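Local coordinates for protein colicin-B (Escherichia coli, PDB 1RH1) that forms channels that depolarise the cytoplasmic membrane of Escherichia coli and closely related bacteria, dissipating their cellular energy, at residues 69-74 with 242-247; 320-325 with 353-358. All coordinates share one frame; numbering follows the deposited sequence.

Contact 1 of 2, residues 69-74 with 242-247; sequences IRRIIL and IQEDGV
Arg-70 and Glu-244 form the salt bridge of this contact, a weak one. Arg-70 NH1 points almost straight at Glu-244 OE1, with an N-H...O angle of 173° but a distance of 3.4 Å. OE1 lies at the edge of the guanidinium, in its plane, while the carboxylate plane is turned 53° from it. The firmer polar partner of Arg-70 is Val-63, whose O takes a hydrogen bond from NE. The CD of Arg-70 also lies near OE1. A bend at chi2 (-62°) turns the Glu-244 carboxylate so that OE1 serves Arg-70, while OE2 lies 3.2 Å from Arg-71 CB. Ile-242 covers one face of the Arg-70 guanidinium, with CG2 3.6 Å from NH1 and shifted toward the rim. Arg-71 runs extended from CG to NE and passes the turn, its CD 3.5 Å from Asp-245 O. Beyond the charges, Ile-69 CD1 meets Val-247 CG1 at 4.0 Å. Ala-126 and Leu-141, from two further strands, touch both of these side chains. Residues 244-247 form a type II beta turn, with Gly-246 at its positive-phi position. In the beta-rich N-terminal part of the colicin, this type II turn leads into strand 247-248 of one sheet and packs beside strand 70-73 of another.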
ATOM      1  N   ILE A  69      15.416  -8.249  23.685  1.00  4.86           N
ATOM      2  CA  ILE A  69      15.407  -6.782  23.686  1.00  4.51           C
ATOM      3  C   ILE A  69      16.192  -6.180  24.837  1.00  5.54           C
ATOM      4  O   ILE A  69      16.123  -6.627  25.988  1.00  8.26           O
ATOM      5  CB  ILE A  69      13.981  -6.213  23.788  1.00  2.00           C
ATOM      6  CG1 ILE A  69      13.105  -6.765  22.698  1.00  2.00           C
ATOM      7  CG2 ILE A  69      14.020  -4.710  23.631  1.00  2.00           C
ATOM      8  CD1 ILE A  69      11.656  -6.302  22.840  1.00  2.29           C
ATOM      9  N   ARG A  70      16.925  -5.123  24.451  1.00  9.39           N
ATOM     10  CA  ARG A  70      17.789  -4.354  25.331  1.00  2.00           C
ATOM     11  C   ARG A  70      17.725  -2.855  25.084  1.00  3.15           C
ATOM     12  O   ARG A  70      17.702  -2.324  23.975  1.00  2.00           O
ATOM     13  CB  ARG A  70      19.228  -4.786  25.167  1.00  2.00           C
ATOM     14  CG  ARG A  70      19.508  -6.223  25.504  1.00  3.01           C
ATOM     15  CD  ARG A  70      19.516  -6.494  26.987  1.00  5.30           C
ATOM     16  NE  ARG A  70      20.733  -7.243  27.253  1.00  8.61           N
ATOM     17  CZ  ARG A  70      21.314  -7.370  28.443  1.00  7.73           C
ATOM     18  NH1 ARG A  70      20.789  -6.799  29.529  1.00  8.26           N
ATOM     19  NH2 ARG A  70      22.459  -8.055  28.515  1.00  7.60           N
ATOM     20  N   ARG A  71      17.727  -2.221  26.248  1.00  4.03           N
ATOM     21  CA  ARG A  71      17.678  -0.792  26.417  1.00  4.38           C
ATOM     22  C   ARG A  71      19.107  -0.266  26.446  1.00  5.28           C
ATOM     23  O   ARG A  71      19.878  -0.434  27.397  1.00  5.12           O
ATOM     24  CB  ARG A  71      16.904  -0.602  27.692  1.00  7.06           C
ATOM     25  CG  ARG A  71      16.614   0.807  28.085  1.00 14.34           C
ATOM     26  CD  ARG A  71      15.539   0.769  29.147  1.00 16.92           C
ATOM     27  NE  ARG A  71      15.267   2.143  29.527  1.00 25.87           N
ATOM     28  CZ  ARG A  71      14.218   2.830  29.058  1.00 27.69           C
ATOM     29  NH1 ARG A  71      13.347   2.281  28.204  1.00 30.51           N
ATOM     30  NH2 ARG A  71      14.037   4.097  29.448  1.00 28.79           N
ATOM     31  N   ILE A  72      19.461   0.308  25.292  1.00  4.02           N
ATOM     32  CA  ILE A  72      20.800   0.825  25.019  1.00  3.68           C
ATOM     33  C   ILE A  72      20.757   2.353  24.986  1.00  3.74           C
ATOM     34  O   ILE A  72      19.905   2.976  24.355  1.00  2.00           O
ATOM     35  CB  ILE A  72      21.250   0.107  23.687  1.00  2.00           C
ATOM     36  CG1 ILE A  72      21.683  -1.264  24.123  1.00  2.00           C
ATOM     37  CG2 ILE A  72      22.460   0.662  22.974  1.00  2.00           C
ATOM     38  CD1 ILE A  72      21.672  -2.231  22.960  1.00  6.60           C
ATOM     39  N   ILE A  73      21.684   2.925  25.777  1.00  4.80           N
ATOM     40  CA  ILE A  73      21.769   4.355  26.068  1.00  5.28           C
ATOM     41  C   ILE A  73      22.907   5.037  25.331  1.00  2.00           C
ATOM     42  O   ILE A  73      24.026   4.553  25.424  1.00  7.72           O
ATOM     43  CB  ILE A  73      21.936   4.518  27.607  1.00  2.00           C
ATOM     44  CG1 ILE A  73      20.828   3.852  28.378  1.00  2.00           C
ATOM     45  CG2 ILE A  73      21.871   5.983  27.950  1.00  4.14           C
ATOM     46  CD1 ILE A  73      21.115   3.859  29.884  1.00  2.00           C
ATOM     47  N   LEU A  74      22.711   6.143  24.610  1.00  2.68           N
ATOM     48  CA  LEU A  74      23.807   6.831  23.913  1.00  4.58           C
ATOM     49  C   LEU A  74      24.593   7.656  24.911  1.00  8.04           C
ATOM     50  O   LEU A  74      23.984   8.315  25.758  1.00  9.49           O
ATOM     51  CB  LEU A  74      23.250   7.740  22.825  1.00  2.44           C
ATOM     52  CG  LEU A  74      24.195   8.444  21.881  1.00  5.11           C
ATOM     53  CD1 LEU A  74      25.050   7.450  21.136  1.00  5.58           C
ATOM     54  CD2 LEU A  74      23.388   9.210  20.860  1.00  6.82           C
ATOM     55  N   ILE A 242      16.779 -11.819  31.613  1.00 18.55           N
ATOM     56  CA  ILE A 242      17.120 -10.513  31.036  1.00 13.73           C
ATOM     57  C   ILE A 242      15.810  -9.704  30.944  1.00 17.32           C
ATOM     58  O   ILE A 242      15.112  -9.646  29.920  1.00 17.03           O
ATOM     59  CB  ILE A 242      17.803 -10.656  29.607  1.00  8.37           C
ATOM     60  CG1 ILE A 242      19.146 -11.322  29.602  1.00  7.87           C
ATOM     61  CG2 ILE A 242      18.171  -9.273  29.130  1.00 12.73           C
ATOM     62  CD1 ILE A 242      19.225 -12.741  30.149  1.00 10.94           C
ATOM     63  N   GLN A 243      15.424  -9.150  32.103  1.00 15.15           N
ATOM     64  CA  GLN A 243      14.226  -8.323  32.217  1.00 15.41           C
ATOM     65  C   GLN A 243      14.616  -6.865  32.095  1.00 11.32           C
ATOM     66  O   GLN A 243      15.370  -6.372  32.928  1.00 12.48           O
ATOM     67  CB  GLN A 243      13.549  -8.521  33.566  1.00 18.32           C
ATOM     68  CG  GLN A 243      13.315  -9.987  33.849  1.00 24.70           C
ATOM     69  CD  GLN A 243      12.468 -10.253  35.082  1.00 28.00           C
ATOM     70  OE1 GLN A 243      11.247 -10.108  35.028  1.00 30.23           O
ATOM     71  NE2 GLN A 243      13.072 -10.674  36.201  1.00 30.17           N
ATOM     72  N   GLU A 244      14.167  -6.165  31.054  1.00  8.96           N
ATOM     73  CA  GLU A 244      14.454  -4.745  30.908  1.00  9.49           C
ATOM     74  C   GLU A 244      13.368  -3.919  31.559  1.00 10.99           C
ATOM     75  O   GLU A 244      12.231  -4.389  31.715  1.00 17.63           O
ATOM     76  CB  GLU A 244      14.527  -4.323  29.451  1.00 13.45           C
ATOM     77  CG  GLU A 244      15.809  -4.714  28.728  1.00 20.10           C
ATOM     78  CD  GLU A 244      17.091  -4.108  29.292  1.00 25.28           C
ATOM     79  OE1 GLU A 244      18.126  -4.766  29.199  1.00 26.68           O
ATOM     80  OE2 GLU A 244      17.062  -2.989  29.817  1.00 28.23           O
ATOM     81  N   ASP A 245      13.691  -2.693  31.977  1.00  9.04           N
ATOM     82  CA  ASP A 245      12.666  -1.862  32.560  1.00 10.53           C
ATOM     83  C   ASP A 245      11.967  -1.133  31.414  1.00  7.36           C
ATOM     84  O   ASP A 245      12.579  -0.588  30.485  1.00  9.58           O
ATOM     85  CB  ASP A 245      13.315  -0.901  33.567  1.00 15.52           C
ATOM     86  CG  ASP A 245      13.917  -1.580  34.811  1.00 21.00           C
ATOM     87  OD1 ASP A 245      13.271  -2.467  35.376  1.00 22.28           O
ATOM     88  OD2 ASP A 245      15.028  -1.223  35.227  1.00 24.91           O
ATOM     89  N   GLY A 246      10.634  -1.240  31.466  1.00  7.44           N
ATOM     90  CA  GLY A 246       9.747  -0.631  30.486  1.00  6.97           C
ATOM     91  C   GLY A 246       9.475  -1.476  29.255  1.00  6.49           C
ATOM     92  O   GLY A 246       8.934  -0.949  28.272  1.00  6.75           O
ATOM     93  N   VAL A 247       9.903  -2.758  29.328  1.00  4.05           N
ATOM     94  CA  VAL A 247       9.764  -3.764  28.272  1.00  6.12           C
ATOM     95  C   VAL A 247       9.210  -5.017  28.924  1.00  7.56           C
ATOM     96  O   VAL A 247       9.911  -5.871  29.476  1.00 10.48           O
ATOM     97  CB  VAL A 247      11.132  -4.117  27.579  1.00  5.61           C
ATOM     98  CG1 VAL A 247      11.019  -5.316  26.640  1.00  4.21           C
ATOM     99  CG2 VAL A 247      11.547  -2.975  26.679  1.00  5.06           C
TER

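Contact 2 of 2, residues 320-325 with 353-358; sequences TVLTKT and ENINNF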
ATOM      1  N   THR A 320     -14.744  -3.227 -10.661  1.00 11.96           N
ATOM      2  CA  THR A 320     -15.820  -4.164 -10.919  1.00 10.88           C
ATOM      3  C   THR A 320     -16.863  -3.573 -11.850  1.00 11.04           C
ATOM      4  O   THR A 320     -17.430  -4.329 -12.635  1.00 14.64           O
ATOM      5  CB  THR A 320     -16.533  -4.643  -9.604  1.00 12.13           C
ATOM      6  OG1 THR A 320     -17.501  -3.678  -9.259  1.00 17.30           O
ATOM      7  CG2 THR A 320     -15.584  -4.824  -8.433  1.00  7.47           C
ATOM      8  N   VAL A 321     -17.157  -2.263 -11.808  1.00  9.83           N
ATOM      9  CA  VAL A 321     -18.165  -1.720 -12.723  1.00  5.99           C
ATOM     10  C   VAL A 321     -17.565  -1.542 -14.105  1.00  7.20           C
ATOM     11  O   VAL A 321     -18.255  -1.647 -15.113  1.00  4.24           O
ATOM     12  CB  VAL A 321     -18.756  -0.348 -12.233  1.00  6.55           C
ATOM     13  CG1 VAL A 321     -19.205  -0.606 -10.821  1.00  6.81           C
ATOM     14  CG2 VAL A 321     -17.792   0.817 -12.203  1.00  4.64           C
ATOM     15  N   LEU A 322     -16.257  -1.315 -14.174  1.00  5.32           N
ATOM     16  CA  LEU A 322     -15.629  -1.226 -15.468  1.00  5.91           C
ATOM     17  C   LEU A 322     -15.576  -2.626 -16.082  1.00  7.37           C
ATOM     18  O   LEU A 322     -15.851  -2.716 -17.284  1.00  4.28           O
ATOM     19  CB  LEU A 322     -14.218  -0.614 -15.317  1.00  4.03           C
ATOM     20  CG  LEU A 322     -14.062   0.882 -14.999  1.00  3.05           C
ATOM     21  CD1 LEU A 322     -12.645   1.120 -14.533  1.00  4.93           C
ATOM     22  CD2 LEU A 322     -14.360   1.750 -16.207  1.00  2.00           C
ATOM     23  N   THR A 323     -15.317  -3.724 -15.322  1.00  6.20           N
ATOM     24  CA  THR A 323     -15.284  -5.035 -15.967  1.00  9.88           C
ATOM     25  C   THR A 323     -16.673  -5.471 -16.370  1.00  8.86           C
ATOM     26  O   THR A 323     -16.809  -5.963 -17.485  1.00 14.28           O
ATOM     27  CB  THR A 323     -14.716  -6.170 -15.108  1.00  8.65           C
ATOM     28  OG1 THR A 323     -15.610  -6.381 -14.029  1.00 18.92           O
ATOM     29  CG2 THR A 323     -13.306  -5.862 -14.653  1.00  9.81           C
ATOM     30  N   LYS A 324     -17.709  -5.292 -15.545  1.00  7.72           N
ATOM     31  CA  LYS A 324     -19.051  -5.580 -16.005  1.00  8.31           C
ATOM     32  C   LYS A 324     -19.403  -4.698 -17.211  1.00  6.68           C
ATOM     33  O   LYS A 324     -19.998  -5.227 -18.150  1.00 10.75           O
ATOM     34  CB  LYS A 324     -20.059  -5.345 -14.880  1.00  9.97           C
ATOM     35  CG  LYS A 324     -21.503  -5.807 -15.140  1.00 12.54           C
ATOM     36  CD  LYS A 324     -21.530  -7.307 -15.421  1.00 18.74           C
ATOM     37  CE  LYS A 324     -22.898  -7.984 -15.305  1.00 23.81           C
ATOM     38  NZ  LYS A 324     -23.848  -7.572 -16.318  1.00 24.85           N
ATOM     39  N   THR A 325     -19.023  -3.410 -17.300  1.00  6.81           N
ATOM     40  CA  THR A 325     -19.391  -2.590 -18.450  1.00  5.67           C
ATOM     41  C   THR A 325     -18.812  -3.146 -19.734  1.00  6.05           C
ATOM     42  O   THR A 325     -19.524  -3.341 -20.712  1.00  2.00           O
ATOM     43  CB  THR A 325     -18.915  -1.145 -18.248  1.00  2.65           C
ATOM     44  OG1 THR A 325     -19.645  -0.665 -17.141  1.00  2.00           O
ATOM     45  CG2 THR A 325     -19.203  -0.224 -19.407  1.00  2.00           C
ATOM     46  N   GLU A 353     -12.490  -2.330 -24.576  1.00 18.52           N
ATOM     47  CA  GLU A 353     -11.069  -2.297 -24.196  1.00 22.10           C
ATOM     48  C   GLU A 353     -10.777  -0.963 -23.521  1.00 24.03           C
ATOM     49  O   GLU A 353     -10.260  -0.907 -22.403  1.00 26.44           O
ATOM     50  CB  GLU A 353     -10.151  -2.438 -25.419  1.00 26.13           C
ATOM     51  CG  GLU A 353      -9.971  -3.877 -25.947  1.00 37.91           C
ATOM     52  CD  GLU A 353      -9.384  -4.077 -27.367  1.00 44.82           C
ATOM     53  OE1 GLU A 353      -8.544  -3.277 -27.818  1.00 46.13           O
ATOM     54  OE2 GLU A 353      -9.773  -5.057 -28.027  1.00 47.65           O
ATOM     55  N   ASN A 354     -11.198   0.126 -24.168  1.00 22.93           N
ATOM     56  CA  ASN A 354     -11.045   1.457 -23.624  1.00 22.36           C
ATOM     57  C   ASN A 354     -11.724   1.708 -22.289  1.00 20.88           C
ATOM     58  O   ASN A 354     -11.215   2.467 -21.460  1.00 21.54           O
ATOM     59  CB  ASN A 354     -11.562   2.439 -24.631  1.00 22.29           C
ATOM     60  CG  ASN A 354     -10.452   2.899 -25.540  1.00 25.63           C
ATOM     61  OD1 ASN A 354      -9.911   2.142 -26.346  1.00 27.35           O
ATOM     62  ND2 ASN A 354     -10.098   4.175 -25.383  1.00 28.73           N
ATOM     63  N   ILE A 355     -12.883   1.085 -22.072  1.00 17.77           N
ATOM     64  CA  ILE A 355     -13.585   1.276 -20.821  1.00 14.45           C
ATOM     65  C   ILE A 355     -12.868   0.442 -19.770  1.00 14.95           C
ATOM     66  O   ILE A 355     -12.606   0.934 -18.663  1.00 15.60           O
ATOM     67  CB  ILE A 355     -15.074   0.838 -20.951  1.00 12.33           C
ATOM     68  CG1 ILE A 355     -15.809   1.694 -21.954  1.00  8.95           C
ATOM     69  CG2 ILE A 355     -15.770   1.014 -19.620  1.00 12.00           C
ATOM     70  CD1 ILE A 355     -17.280   1.311 -22.181  1.00  9.39           C
ATOM     71  N   ASN A 356     -12.476  -0.789 -20.145  1.00 12.48           N
ATOM     72  CA  ASN A 356     -11.865  -1.689 -19.195  1.00 13.30           C
ATOM     73  C   ASN A 356     -10.521  -1.209 -18.695  1.00 13.11           C
ATOM     74  O   ASN A 356      -9.988  -1.733 -17.723  1.00 17.92           O
ATOM     75  CB  ASN A 356     -11.687  -3.055 -19.792  1.00 11.40           C
ATOM     76  CG  ASN A 356     -11.775  -4.071 -18.670  1.00 13.70           C
ATOM     77  OD1 ASN A 356     -10.792  -4.612 -18.173  1.00 15.56           O
ATOM     78  ND2 ASN A 356     -12.989  -4.323 -18.206  1.00 17.44           N
ATOM     79  N   ASN A 357      -9.971  -0.182 -19.331  1.00 12.62           N
ATOM     80  CA  ASN A 357      -8.727   0.433 -18.887  1.00 13.26           C
ATOM     81  C   ASN A 357      -8.861   1.892 -18.456  1.00 13.63           C
ATOM     82  O   ASN A 357      -7.931   2.485 -17.911  1.00 14.51           O
ATOM     83  CB  ASN A 357      -7.700   0.366 -20.002  1.00 13.72           C
ATOM     84  CG  ASN A 357      -7.444  -1.036 -20.490  1.00  8.58           C
ATOM     85  OD1 ASN A 357      -7.134  -1.185 -21.667  1.00 10.25           O
ATOM     86  ND2 ASN A 357      -7.576  -2.063 -19.639  1.00  4.24           N
ATOM     87  N   PHE A 358     -10.041   2.467 -18.700  1.00 12.74           N
ATOM     88  CA  PHE A 358     -10.383   3.837 -18.413  1.00  9.06           C
ATOM     89  C   PHE A 358     -10.169   4.273 -16.980  1.00  9.38           C
ATOM     90  O   PHE A 358     -10.287   5.451 -16.691  1.00 10.68           O
ATOM     91  CB  PHE A 358     -11.800   4.008 -18.793  1.00  4.69           C
ATOM     92  CG  PHE A 358     -12.152   5.441 -19.023  1.00  2.00           C
ATOM     93  CD1 PHE A 358     -11.913   5.974 -20.275  1.00  2.00           C
ATOM     94  CD2 PHE A 358     -12.747   6.183 -18.008  1.00  2.00           C
ATOM     95  CE1 PHE A 358     -12.276   7.289 -20.528  1.00  2.46           C
ATOM     96  CE2 PHE A 358     -13.108   7.486 -18.256  1.00  2.00           C
ATOM     97  CZ  PHE A 358     -12.871   8.034 -19.515  1.00  6.48           C
TER
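Thr-325, which meets Ile-355 across the contact, grips Val-321 O twice. Its OG1 donates a hydrogen bond of 2.6 Å to Val-321 O, and its backbone N donates another of 2.9 Å to the same atom. The two donors reach the carbonyl from opposite faces of its plane. This ties the polar branch of a buried threonine back to its own helix. The setting is a helical hairpin of the colicin pore-forming domain. The C-terminal part of the long helix 291-340 packs against helix 342-357, with local axes 8.2 Å apart and nearly antiparallel at 171°. With OG1 turned back, CG2 stands anti to the backbone N and faces the partner helix. It is 3.7 Å from Ile-355 CG2 and equally near CD1 of that isoleucine, the two side chains crossing at about a right angle. Ile-355 CG2 is shared, since Leu-322 CD2 approaches it at 3.8 Å. The same leucine methyl lies close to Ile-355 O and also reaches Phe-358 CB. The phenyl ring itself leads away, toward Leu-461 of helix 457-472. That helix also packs on the pair, Ser-462 against Leu-322 and Leu-466 against Thr-325. The margin beside Thr-323 is more open and polar. Thr-323 OG1 is bonded to Thr-320 O from above the carbonyl plane, leaving its CG2 near the Asn-356 amide. With CG roughly anti to the backbone N (chi1 -150°), Asn-356 reaches over to the other helix, and its ND2 comes 3.3 Å from Thr-323 CA.

In the fold
Contacts 1 and 2 lie on opposite sides of the centre of the chain. Their centres are 55 Å apart and their nearest atoms about 41 Å apart, so they do not touch. They follow one another along the sequence: 69-74 with 242-247 closes before 320-325 with 353-358 opens. Contact 1 is a surface contact in the beta-rich part that also holds the TonB box. Contact 2 is buried in the helical pore-forming domain, against helix 457-472, which falls in a predicted transmembrane segment. Helix 291-340 joins the two parts, and residues 320-325 belong to its pore-domain portion. Neither contact includes a ligand.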